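Local structure of putative hemin storage protein (Bordetella bronchiseptica, 6AU1) at residues F262-M268 and R296-Q302. The protein is the glycoside hydrolase domain of PgaB (BpsB), which cleaves deacetylated poly-beta-1,6-N-acetylglucosamine and can disrupt bacterial biofilms. Residues are numbered along the deposited sequence; the frame is centred on the assembly and turned at random.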
loop_
_atom_site.group_PDB
_atom_site.type_symbol
_atom_site.label_atom_id
_atom_site.label_comp_id
_atom_site.label_asym_id
_atom_site.label_seq_id
_atom_site.Cartn_x
_atom_site.Cartn_y
_atom_site.Cartn_z
ATOM N N PHE A 262 -3.762 -11.328 -0.227
ATOM C CA PHE A 262 -3.525 -10.829 -1.572
ATOM C C PHE A 262 -2.285 -9.974 -1.619
ATOM O O PHE A 262 -1.974 -9.249 -0.670
ATOM C CB PHE A 262 -4.723 -10.022 -2.075
ATOM C CG PHE A 262 -5.970 -10.840 -2.212
ATOM C CD1 PHE A 262 -6.080 -11.778 -3.224
ATOM C CD2 PHE A 262 -7.016 -10.689 -1.322
ATOM C CE1 PHE A 262 -7.227 -12.541 -3.356
ATOM C CE2 PHE A 262 -8.156 -11.451 -1.446
ATOM C CZ PHE A 262 -8.257 -12.378 -2.464
ATOM N N VAL A 263 -1.574 -10.071 -2.735
ATOM C CA VAL A 263 -0.420 -9.220 -2.995
ATOM C C VAL A 263 -0.843 -8.167 -4.001
ATOM O O VAL A 263 -1.237 -8.513 -5.122
ATOM C CB VAL A 263 0.763 -10.029 -3.549
ATOM C CG1 VAL A 263 1.916 -9.098 -3.930
ATOM C CG2 VAL A 263 1.223 -11.056 -2.526
ATOM N N ALA A 264 -0.813 -6.899 -3.592
ATOM C CA ALA A 264 -1.212 -5.801 -4.475
ATOM C C ALA A 264 0.004 -5.313 -5.249
ATOM O O ALA A 264 0.678 -4.352 -4.856
ATOM C CB ALA A 264 -1.843 -4.660 -3.684
ATOM N N LEU A 265 0.271 -5.977 -6.363
ATOM C CA LEU A 265 1.493 -5.734 -7.121
ATOM C C LEU A 265 1.331 -4.502 -8.000
ATOM O O LEU A 265 0.382 -4.413 -8.778
ATOM C CB LEU A 265 1.826 -6.966 -7.965
ATOM C CG LEU A 265 3.002 -6.870 -8.928
ATOM C CD1 LEU A 265 4.291 -6.554 -8.192
ATOM C CD2 LEU A 265 3.142 -8.196 -9.683
ATOM N N MET A 266 2.245 -3.547 -7.870
ATOM C CA MET A 266 2.098 -2.293 -8.590
ATOM C C MET A 266 2.598 -2.456 -10.030
ATOM O O MET A 266 3.764 -2.220 -10.357
ATOM C CB MET A 266 2.795 -1.168 -7.811
ATOM C CG MET A 266 2.064 -0.959 -6.469
ATOM S SD MET A 266 2.708 0.299 -5.358
ATOM C CE MET A 266 4.295 -0.418 -4.960
ATOM N N ALA A 267 1.672 -2.901 -10.877
ATOM C CA ALA A 267 1.954 -3.267 -12.266
ATOM C C ALA A 267 1.818 -2.027 -13.135
ATOM O O ALA A 267 0.846 -1.865 -13.876
ATOM C CB ALA A 267 0.997 -4.370 -12.723
ATOM N N MET A 268 2.797 -1.140 -12.999
ATOM C CA MET A 268 2.692 0.223 -13.498
ATOM C C MET A 268 3.919 0.612 -14.318
ATOM O O MET A 268 4.810 1.321 -13.820
ATOM C CB MET A 268 2.501 1.178 -12.317
ATOM C CG MET A 268 1.241 0.874 -11.491
ATOM S SD MET A 268 1.082 1.964 -10.062
ATOM C CE MET A 268 -0.485 1.423 -9.355
ATOM N N ARG A 296 -3.275 -15.311 -6.122
ATOM C CA ARG A 296 -3.449 -14.303 -5.078
ATOM C C ARG A 296 -2.704 -13.000 -5.336
ATOM O O ARG A 296 -2.677 -12.119 -4.483
ATOM C CB ARG A 296 -3.047 -14.889 -3.723
ATOM C CG ARG A 296 -3.982 -16.019 -3.301
ATOM C CD ARG A 296 -3.815 -16.414 -1.852
ATOM N NE ARG A 296 -2.598 -17.180 -1.625
ATOM C CZ ARG A 296 -1.498 -16.686 -1.074
ATOM N NH1 ARG A 296 -1.461 -15.419 -0.687
ATOM N NH2 ARG A 296 -0.439 -17.465 -0.903
ATOM N N THR A 297 -2.131 -12.858 -6.523
ATOM C CA THR A 297 -1.525 -11.577 -6.887
ATOM C C THR A 297 -2.521 -10.736 -7.664
ATOM O O THR A 297 -3.070 -11.176 -8.670
ATOM C CB THR A 297 -0.244 -11.769 -7.716
ATOM O OG1 THR A 297 0.684 -12.534 -6.950
ATOM C CG2 THR A 297 0.393 -10.416 -8.070
ATOM N N ILE A 298 -2.765 -9.531 -7.167
ATOM C CA ILE A 298 -3.598 -8.564 -7.854
ATOM C C ILE A 298 -2.691 -7.617 -8.617
ATOM O O ILE A 298 -1.836 -6.957 -8.025
ATOM C CB ILE A 298 -4.480 -7.794 -6.869
ATOM C CG1 ILE A 298 -5.375 -8.778 -6.113
ATOM C CG2 ILE A 298 -5.307 -6.729 -7.584
ATOM C CD1 ILE A 298 -6.161 -8.152 -4.985
ATOM N N PHE A 299 -2.843 -7.586 -9.935
ATOM C CA PHE A 299 -2.039 -6.691 -10.750
ATOM C C PHE A 299 -2.706 -5.327 -10.741
ATOM O O PHE A 299 -3.700 -5.101 -11.431
ATOM C CB PHE A 299 -1.876 -7.241 -12.172
ATOM C CG PHE A 299 -1.057 -8.501 -12.227
ATOM C CD1 PHE A 299 -1.639 -9.734 -11.940
ATOM C CD2 PHE A 299 0.289 -8.453 -12.536
ATOM C CE1 PHE A 299 -0.882 -10.889 -11.962
ATOM C CE2 PHE A 299 1.059 -9.615 -12.580
ATOM C CZ PHE A 299 0.475 -10.833 -12.288
ATOM N N GLU A 300 -2.161 -4.431 -9.925
ATOM C CA GLU A 300 -2.753 -3.110 -9.766
ATOM C C GLU A 300 -2.175 -2.148 -10.800
ATOM O O GLU A 300 -0.998 -1.794 -10.752
ATOM C CB GLU A 300 -2.525 -2.587 -8.351
ATOM C CG GLU A 300 -3.260 -1.299 -8.079
ATOM C CD GLU A 300 -3.333 -0.968 -6.605
ATOM O OE1 GLU A 300 -2.581 -1.562 -5.799
ATOM O OE2 GLU A 300 -4.153 -0.098 -6.257
ATOM N N LEU A 301 -3.025 -1.736 -11.736
ATOM C CA LEU A 301 -2.610 -0.916 -12.872
ATOM C C LEU A 301 -2.753 0.557 -12.543
ATOM O O LEU A 301 -3.471 0.910 -11.608
ATOM C CB LEU A 301 -3.465 -1.251 -14.096
ATOM C CG LEU A 301 -3.473 -2.724 -14.485
ATOM C CD1 LEU A 301 -4.599 -2.994 -15.458
ATOM C CD2 LEU A 301 -2.126 -3.079 -15.120
ATOM N N GLN A 302 -2.086 1.423 -13.300
ATOM C CA GLN A 302 -2.265 2.850 -13.058
ATOM C C GLN A 302 -3.233 3.456 -14.065
ATOM O O GLN A 302 -3.157 3.178 -15.262
ATOM C CB GLN A 302 -0.924 3.593 -13.085
ATOM C CG GLN A 302 -0.202 3.609 -14.418
ATOM C CD GLN A 302 1.194 4.219 -14.301
ATOM O OE1 GLN A 302 2.194 3.518 -14.437
ATOM N NE2 GLN A 302 1.265 5.530 -14.045
HETATM O O HOH W 1 -0.528 0.065 -15.374
#
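Val263 O accepts the hydrogen bond from Ile298 N at 2.7 Å, the shortest of five backbone hydrogen bonds between residues 262-268 and 296-302. Strands 262-266 and 297-302 run parallel in the barrel of a TIM-barrel glycoside hydrolase domain. Helix 277-290 lies in the connection, making a beta-alpha-beta crossover. Val263 N binds Arg296 O, Leu265 N binds Ile298 O, and Glu300 N binds Leu265 O. The last bond, Ala267 N to Glu300 O at 2.9 Å, is more bent, with an N-H...O angle of 133°. Here the chain turns through two inverse gamma turns centred on Met266 and Ala267. Beyond it a water donates to Ala267 O and accepts from Gln302 N, so it carries the pairing one step further.

Leu265, Thr297 and Phe299 share one face. Leu284 and Val288 of helix 277-290 pack on Leu265, and Leu324 of helix 314-326 meets Phe299. Leu265 CD2 lies 3.8 Å from Phe299 CE2, the two side chains running alongside each other. Thr297 CG2 sits over one face of the Phe299 ring, offset toward its rim, and meets Leu265 CB at 3.7 Å. Ala267 CB comes to the edge of the same ring.

On the other face Ile298 CD1 packs on Phe262 CB at 3.7 Å. Glu300 has CG anti to its backbone N (chi1 -173°) and an extended chain, which carries OE1 to 3.8 Å from Ala264 CB. Asn234 of the neighbouring strand gives OE1 a weak hydrogen bond.

At the C-terminal end of the pair Met268 lies across Gln302. Its extended chain places CE 3.5 Å from Glu300 O. Gln302 OE1 accepts a hydrogen bond from Met271 N and also touches Met268 CB at 3.2 Å.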